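Side-chain contacts in putative epimerase (Burkholderia cenocepacia, PDB 4LW8), which probably acts as an NAD(P)-dependent sugar epimerase or dehydratase of the extended Rossmann type, in the making of lipopolysaccharide O-antigen: residues A232-L237 with F247-E252; G291-L296 with G301-T306. All coordinates share one frame; numbering follows the deposited sequence.

Contact 1: A232-L237 with F247-E252; sequences AAYLKL and FNVCSE
L237 lays one methyl, CD2, over a face of the F247 ring. The carbon sits 4.0 Å from the ring centroid, a CH-pi contact made over the face. It stands 18° off the ring normal, with a slight shift toward the CD1 side of the rim. There L237 CD2 is 3.8 Å from F247 CD1. The two side chains cross at a slant; of L237's two methyls it is CD2 that touches the ring. Both have CG anti to their own carbonyl carbon (chi1 -62° in F247), which swings the leucine fork and the ring into the gap between helix and strand.

Two residues further along the strand, V249 splits its two methyls between two neighbours on the helix. CG1 meets the methyl of A233, with V249 CG1 3.9 Å from A233 CB. The other branch, CG2, reaches the Y234 ring at its edge and near its plane, 4.1 Å from Y234 CE1, so this methyl meets the rim of the tyrosine and not its face. The CB of Y234 leaves the helix obliquely to the strand, and the ring then comes back toward V249; its remaining surroundings include L132 and A134 of strand 130-134 and A183 and P185 of strand 180-189. Every residue that touches is buried, and the interface is wholly apolar.

The short segments are close to antiparallel, at 157°, with their axes 10.2 Å apart; the backbones come closest at A233, whose side chain is a lone methyl. Strand 246-249 pairs in parallel with strand 180-189, which also pairs with strand 221-226 just ahead of helix 227-240. Helix packed on a mainly parallel sheet in this way is the layered alpha/beta construction of the NAD(P)-dependent epimerase/dehydratase family, an extended Rossmann fold.

Contact 2: G291-L296 with G301-T306; sequences GSRDKL and GELPVT
R293 brings the edge of its guanidinium up against L303, with R293 NH1 3.6 Å from L303 CD1 and 3.8 Å from L303 CB. The two side chains cross at about a right angle, and the leucine methyl lies near the guanidinium plane, so it meets the rim of the group and not its flat face. R293 is the N-cap residue of helix 294-300, a helix that flanks the sheet of the Rossmann-type fold, and G301, with its positive phi of 90°, is where the chain leaves it.

One face of the guanidinium is taken by L296, whose CD2 lies 3.4 Å above the plane and toward its rim. R293 reaches this place with CG wedged between its backbone N and carbonyl carbon (chi1 67°) and a further bend at chi3, which turn the chain across the start of the helix toward the loop beyond it. NE donates to the carbonyl O of C250, which helps fix how the planar group is turned. L303 also packs on A233 and K236 of helix 227-240, so the same side chain bridges that helix and the arginine.

Ahead of the helix, S292 forms an ST turn, its OG accepting from D294 N at 3.2 Å with an N-H...O angle of 164°. A water in the guanidinium plane bridges the two segments: it accepts from R293 NH1 at 3.2 Å and donates to G301 O at 3.0 Å.

Contact 1 and contact 2 lie next to each other, about 7 Å between centres, and R293 joins them. Its NE reaches C250 O at 2.7 Å and its backbone N reaches E252 OE2 at 2.9 Å, both probable hydrogen bonds, so the turn after strand 246-249 is tied to the start of helix 294-300. L237, which faces the strand in contact 1, is also touched by L296 of contact 2. F247 has a cation-pi partner in K295, whose NZ makes a salt bridge to E245 and another to the sulfonate of a buffer molecule, EPE, probably from the crystallisation liquor.

Contact 1: A232-L237 with F247-E252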
ATOM      1  N   ALA A 232     -24.748  -2.919  11.597  1.00 27.63           N
ATOM      2  CA  ALA A 232     -25.772  -1.865  11.603  1.00 33.64           C
ATOM      3  C   ALA A 232     -25.163  -0.541  11.117  1.00 35.12           C
ATOM      4  O   ALA A 232     -25.793   0.197  10.372  1.00 36.46           O
ATOM      5  CB  ALA A 232     -26.392  -1.701  12.990  1.00 30.65           C
ATOM      6  N   ALA A 233     -23.938  -0.254  11.545  1.00 29.50           N
ATOM      7  CA  ALA A 233     -23.203   0.926  11.084  1.00 30.96           C
ATOM      8  C   ALA A 233     -22.883   0.848   9.588  1.00 28.47           C
ATOM      9  O   ALA A 233     -23.008   1.834   8.869  1.00 31.52           O
ATOM     10  CB  ALA A 233     -21.908   1.084  11.889  1.00 26.70           C
ATOM     11  N   TYR A 234     -22.466  -0.329   9.133  1.00 26.59           N
ATOM     12  CA  TYR A 234     -22.200  -0.563   7.722  1.00 26.85           C
ATOM     13  C   TYR A 234     -23.452  -0.241   6.883  1.00 29.94           C
ATOM     14  O   TYR A 234     -23.369   0.431   5.850  1.00 28.30           O
ATOM     15  CB  TYR A 234     -21.770  -2.017   7.480  1.00 23.86           C
ATOM     16  CG  TYR A 234     -20.326  -2.363   7.863  1.00 21.24           C
ATOM     17  CD1 TYR A 234     -19.525  -1.455   8.554  1.00 26.12           C
ATOM     18  CD2 TYR A 234     -19.769  -3.595   7.511  1.00 24.03           C
ATOM     19  CE1 TYR A 234     -18.210  -1.767   8.898  1.00 28.60           C
ATOM     20  CE2 TYR A 234     -18.451  -3.919   7.850  1.00 23.97           C
ATOM     21  CZ  TYR A 234     -17.675  -2.989   8.552  1.00 26.17           C
ATOM     22  OH  TYR A 234     -16.368  -3.289   8.907  1.00 25.54           O
ATOM     23  N   LEU A 235     -24.612  -0.689   7.348  1.00 24.55           N
ATOM     24  CA  LEU A 235     -25.854  -0.416   6.635  1.00 31.93           C
ATOM     25  C   LEU A 235     -26.131   1.087   6.574  1.00 31.71           C
ATOM     26  O   LEU A 235     -26.535   1.605   5.533  1.00 31.47           O
ATOM     27  CB  LEU A 235     -27.032  -1.146   7.284  1.00 33.86           C
ATOM     28  CG  LEU A 235     -28.399  -0.796   6.684  1.00 29.34           C
ATOM     29  CD1 LEU A 235     -28.495  -1.201   5.217  1.00 30.57           C
ATOM     30  CD2 LEU A 235     -29.541  -1.405   7.500  1.00 33.68           C
ATOM     31  N   LYS A 236     -25.901   1.785   7.684  1.00 30.75           N
ATOM     32  CA  LYS A 236     -26.097   3.233   7.723  1.00 32.99           C
ATOM     33  C   LYS A 236     -25.169   3.939   6.738  1.00 32.67           C
ATOM     34  O   LYS A 236     -25.558   4.914   6.097  1.00 30.78           O
ATOM     35  CB  LYS A 236     -25.880   3.771   9.146  1.00 34.91           C
ATOM     36  CG  LYS A 236     -27.061   3.528  10.070  1.00 43.51           C
ATOM     37  CD  LYS A 236     -28.246   4.399   9.640  1.00 53.03           C
ATOM     38  CE  LYS A 236     -29.437   4.285  10.581  1.00 61.32           C
ATOM     39  NZ  LYS A 236     -30.111   2.967  10.448  1.00 66.10           N
ATOM     40  N   LEU A 237     -23.945   3.441   6.601  1.00 27.70           N
ATOM     41  CA  LEU A 237     -23.021   3.994   5.614  1.00 30.43           C
ATOM     42  C   LEU A 237     -23.500   3.738   4.183  1.00 30.08           C
ATOM     43  O   LEU A 237     -23.344   4.584   3.301  1.00 28.88           O
ATOM     44  CB  LEU A 237     -21.619   3.427   5.813  1.00 32.34           C
ATOM     45  CG  LEU A 237     -20.949   3.933   7.098  1.00 30.74           C
ATOM     46  CD1 LEU A 237     -19.630   3.207   7.308  1.00 27.68           C
ATOM     47  CD2 LEU A 237     -20.741   5.448   7.032  1.00 27.96           C
ATOM     48  N   PHE A 247     -14.333   6.017   7.461  1.00 28.68           N
ATOM     49  CA  PHE A 247     -14.940   6.088   8.796  1.00 26.80           C
ATOM     50  C   PHE A 247     -14.432   5.007   9.746  1.00 31.09           C
ATOM     51  O   PHE A 247     -14.483   3.820   9.418  1.00 28.18           O
ATOM     52  CB  PHE A 247     -16.467   5.954   8.711  1.00 22.72           C
ATOM     53  CG  PHE A 247     -17.148   7.050   7.934  1.00 27.83           C
ATOM     54  CD1 PHE A 247     -17.325   6.941   6.571  1.00 28.84           C
ATOM     55  CD2 PHE A 247     -17.635   8.171   8.580  1.00 26.64           C
ATOM     56  CE1 PHE A 247     -17.956   7.951   5.857  1.00 29.12           C
ATOM     57  CE2 PHE A 247     -18.266   9.187   7.879  1.00 35.27           C
ATOM     58  CZ  PHE A 247     -18.426   9.081   6.516  1.00 32.67           C
ATOM     59  N   ASN A 248     -13.948   5.413  10.914  1.00 24.94           N
ATOM     60  CA  ASN A 248     -13.798   4.476  12.025  1.00 24.07           C
ATOM     61  C   ASN A 248     -15.160   3.868  12.369  1.00 25.57           C
ATOM     62  O   ASN A 248     -16.177   4.573  12.377  1.00 27.86           O
ATOM     63  CB  ASN A 248     -13.236   5.175  13.268  1.00 24.97           C
ATOM     64  CG  ASN A 248     -11.781   5.566  13.121  1.00 33.74           C
ATOM     65  OD1 ASN A 248     -11.063   5.051  12.256  1.00 28.09           O
ATOM     66  ND2 ASN A 248     -11.333   6.484  13.972  1.00 25.75           N
ATOM     67  N   VAL A 249     -15.184   2.574  12.653  1.00 25.86           N
ATOM     68  CA  VAL A 249     -16.367   1.943  13.245  1.00 24.38           C
ATOM     69  C   VAL A 249     -15.891   1.267  14.526  1.00 26.69           C
ATOM     70  O   VAL A 249     -15.057   0.362  14.483  1.00 24.63           O
ATOM     71  CB  VAL A 249     -17.054   0.940  12.277  1.00 31.52           C
ATOM     72  CG1 VAL A 249     -18.257   0.267  12.939  1.00 23.28           C
ATOM     73  CG2 VAL A 249     -17.503   1.668  11.005  1.00 29.47           C
ATOM     74  N   CYS A 250     -16.378   1.750  15.666  1.00 30.91           N
ATOM     75  CA  CYS A 250     -15.829   1.364  16.975  1.00 29.26           C
ATOM     76  C   CYS A 250     -16.798   1.730  18.092  1.00 29.67           C
ATOM     77  O   CYS A 250     -17.749   2.475  17.864  1.00 28.91           O
ATOM     78  CB  CYS A 250     -14.486   2.044  17.218  1.00 28.39           C
ATOM     79  SG  CYS A 250     -14.580   3.839  17.036  1.00 33.59           S
ATOM     80  N   SER A 251     -16.553   1.199  19.289  1.00 27.58           N
ATOM     81  CA  SER A 251     -17.449   1.386  20.432  1.00 26.88           C
ATOM     82  C   SER A 251     -17.085   2.640  21.215  1.00 29.55           C
ATOM     83  O   SER A 251     -17.885   3.134  21.990  1.00 30.46           O
ATOM     84  CB  SER A 251     -17.386   0.178  21.377  1.00 36.93           C
ATOM     85  OG  SER A 251     -16.193   0.225  22.170  1.00 37.07           O
ATOM     86  N   GLU A 252     -15.852   3.106  21.026  1.00 32.28           N
ATOM     87  CA  GLU A 252     -15.266   4.218  21.786  1.00 39.40           C
ATOM     88  C   GLU A 252     -15.035   3.837  23.248  1.00 40.87           C
ATOM     89  O   GLU A 252     -14.725   4.685  24.072  1.00 42.26           O
ATOM     90  CB  GLU A 252     -16.137   5.480  21.717  1.00 38.11           C
ATOM     91  CG  GLU A 252     -16.304   6.045  20.321  1.00 43.39           C
ATOM     92  CD  GLU A 252     -17.092   7.343  20.308  1.00 51.31           C
ATOM     93  OE1 GLU A 252     -18.092   7.439  21.055  1.00 59.40           O
ATOM     94  OE2 GLU A 252     -16.714   8.263  19.550  1.00 45.42           O
TER

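Contact 2: G291-L296 with G301-T306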
ATOM      1  N   GLY A 291     -10.917   3.850  19.581  1.00 32.27           N
ATOM      2  CA  GLY A 291     -11.302   4.654  18.442  1.00 31.48           C
ATOM      3  C   GLY A 291     -12.332   5.711  18.772  1.00 34.85           C
ATOM      4  O   GLY A 291     -13.119   5.559  19.704  1.00 39.46           O
ATOM      5  N   SER A 292     -12.324   6.784  17.993  1.00 33.90           N
ATOM      6  CA  SER A 292     -13.426   7.739  17.986  1.00 38.70           C
ATOM      7  C   SER A 292     -14.325   7.499  16.778  1.00 36.43           C
ATOM      8  O   SER A 292     -13.841   7.469  15.644  1.00 32.34           O
ATOM      9  CB  SER A 292     -12.900   9.176  17.959  1.00 37.92           C
ATOM     10  OG  SER A 292     -13.921  10.078  17.557  1.00 40.91           O
ATOM     11  N   ARG A 293     -15.630   7.372  17.010  1.00 36.17           N
ATOM     12  CA  ARG A 293     -16.583   7.251  15.911  1.00 36.95           C
ATOM     13  C   ARG A 293     -17.355   8.563  15.733  1.00 40.25           C
ATOM     14  O   ARG A 293     -18.488   8.582  15.235  1.00 37.04           O
ATOM     15  CB  ARG A 293     -17.557   6.080  16.135  1.00 39.79           C
ATOM     16  CG  ARG A 293     -18.550   6.230  17.298  1.00 46.80           C
ATOM     17  CD  ARG A 293     -19.867   5.480  16.994  1.00 47.37           C
ATOM     18  NE  ARG A 293     -19.647   4.051  16.754  1.00 56.45           N
ATOM     19  CZ  ARG A 293     -20.506   3.243  16.130  1.00 57.57           C
ATOM     20  NH1 ARG A 293     -21.658   3.720  15.677  1.00 63.33           N
ATOM     21  NH2 ARG A 293     -20.217   1.957  15.956  1.00 44.64           N
ATOM     22  N   ASP A 294     -16.750   9.662  16.159  1.00 36.25           N
ATOM     23  CA  ASP A 294     -17.418  10.955  16.045  1.00 40.87           C
ATOM     24  C   ASP A 294     -17.716  11.351  14.598  1.00 41.55           C
ATOM     25  O   ASP A 294     -18.735  11.992  14.322  1.00 38.10           O
ATOM     26  CB  ASP A 294     -16.603  12.051  16.696  1.00 46.44           C
ATOM     27  CG  ASP A 294     -17.389  13.325  16.821  1.00 55.07           C
ATOM     28  OD1 ASP A 294     -18.402  13.303  17.555  1.00 57.52           O
ATOM     29  OD2 ASP A 294     -17.030  14.322  16.158  1.00 54.78           O
ATOM     30  N   LYS A 295     -16.827  11.001  13.671  1.00 33.86           N
ATOM     31  CA  LYS A 295     -17.088  11.327  12.275  1.00 37.72           C
ATOM     32  C   LYS A 295     -18.313  10.549  11.766  1.00 40.53           C
ATOM     33  O   LYS A 295     -19.177  11.104  11.082  1.00 37.29           O
ATOM     34  CB  LYS A 295     -15.869  11.038  11.401  1.00 40.51           C
ATOM     35  CG  LYS A 295     -16.039  11.473   9.950  1.00 33.11           C
ATOM     36  CD  LYS A 295     -14.893  10.951   9.092  1.00 33.59           C
ATOM     37  CE  LYS A 295     -15.027  11.420   7.643  1.00 30.66           C
ATOM     38  NZ  LYS A 295     -13.932  10.865   6.797  1.00 31.19           N
ATOM     39  N   LEU A 296     -18.369   9.261  12.092  1.00 41.50           N
ATOM     40  CA  LEU A 296     -19.518   8.428  11.755  1.00 35.85           C
ATOM     41  C   LEU A 296     -20.808   8.992  12.361  1.00 38.80           C
ATOM     42  O   LEU A 296     -21.839   9.093  11.690  1.00 37.14           O
ATOM     43  CB  LEU A 296     -19.287   6.994  12.231  1.00 32.70           C
ATOM     44  CG  LEU A 296     -20.436   5.990  12.097  1.00 32.88           C
ATOM     45  CD1 LEU A 296     -20.754   5.697  10.638  1.00 26.18           C
ATOM     46  CD2 LEU A 296     -20.085   4.694  12.831  1.00 31.06           C
ATOM     47  N   GLY A 301     -25.724   9.827  12.440  1.00 43.71           N
ATOM     48  CA  GLY A 301     -26.443  10.046  13.692  1.00 36.54           C
ATOM     49  C   GLY A 301     -26.067   9.010  14.739  1.00 43.81           C
ATOM     50  O   GLY A 301     -25.199   8.162  14.508  1.00 41.98           O
ATOM     51  N   GLU A 302     -26.730   9.070  15.886  1.00 46.04           N
ATOM     52  CA  GLU A 302     -26.434   8.182  17.005  1.00 51.76           C
ATOM     53  C   GLU A 302     -26.795   6.735  16.699  1.00 53.92           C
ATOM     54  O   GLU A 302     -27.785   6.465  16.028  1.00 58.39           O
ATOM     55  CB  GLU A 302     -27.179   8.639  18.263  1.00 60.46           C
ATOM     56  CG  GLU A 302     -26.778  10.014  18.777  1.00 69.08           C
ATOM     57  CD  GLU A 302     -25.443  10.012  19.501  1.00 76.61           C
ATOM     58  OE1 GLU A 302     -24.905   8.914  19.768  1.00 77.38           O
ATOM     59  OE2 GLU A 302     -24.934  11.112  19.806  1.00 82.20           O
ATOM     60  N   LEU A 303     -25.995   5.801  17.198  1.00 47.75           N
ATOM     61  CA  LEU A 303     -26.320   4.397  17.039  1.00 45.28           C
ATOM     62  C   LEU A 303     -26.156   3.750  18.403  1.00 49.16           C
ATOM     63  O   LEU A 303     -25.178   4.012  19.096  1.00 50.26           O
ATOM     64  CB  LEU A 303     -25.414   3.732  15.998  1.00 38.74           C
ATOM     65  CG  LEU A 303     -25.716   4.137  14.548  1.00 47.21           C
ATOM     66  CD1 LEU A 303     -24.620   3.698  13.596  1.00 44.37           C
ATOM     67  CD2 LEU A 303     -27.074   3.605  14.102  1.00 49.24           C
ATOM     68  N   PRO A 304     -27.099   2.874  18.775  1.00 54.35           N
ATOM     69  CA  PRO A 304     -27.038   2.171  20.058  1.00 53.01           C
ATOM     70  C   PRO A 304     -25.787   1.314  20.119  1.00 47.38           C
ATOM     71  O   PRO A 304     -25.422   0.708  19.115  1.00 47.57           O
ATOM     72  CB  PRO A 304     -28.324   1.335  20.072  1.00 49.99           C
ATOM     73  CG  PRO A 304     -28.700   1.188  18.635  1.00 51.70           C
ATOM     74  CD  PRO A 304     -28.279   2.477  17.986  1.00 55.45           C
ATOM     75  N   VAL A 305     -25.142   1.281  21.280  1.00 49.87           N
ATOM     76  CA  VAL A 305     -23.987   0.420  21.507  1.00 50.33           C
ATOM     77  C   VAL A 305     -24.304  -0.696  22.483  1.00 46.74           C
ATOM     78  O   VAL A 305     -24.596  -0.451  23.646  1.00 53.87           O
ATOM     79  CB  VAL A 305     -22.775   1.204  22.055  1.00 54.36           C
ATOM     80  CG1 VAL A 305     -21.598   0.248  22.353  1.00 48.18           C
ATOM     81  CG2 VAL A 305     -22.360   2.293  21.077  1.00 56.64           C
ATOM     82  N   THR A 306     -24.255  -1.925  21.986  1.00 43.78           N
ATOM     83  CA  THR A 306     -24.530  -3.089  22.814  1.00 43.24           C
ATOM     84  C   THR A 306     -23.386  -3.221  23.813  1.00 35.55           C
ATOM     85  O   THR A 306     -22.219  -3.219  23.417  1.00 36.06           O
ATOM     86  CB  THR A 306     -24.620  -4.365  21.949  1.00 43.78           C
ATOM     87  OG1 THR A 306     -25.550  -4.152  20.881  1.00 46.61           O
ATOM     88  CG2 THR A 306     -25.028  -5.587  22.771  1.00 40.77           C
TER
HETATM   89  O   HOH W   1     -22.933   6.637  15.857  1.00 41.39           O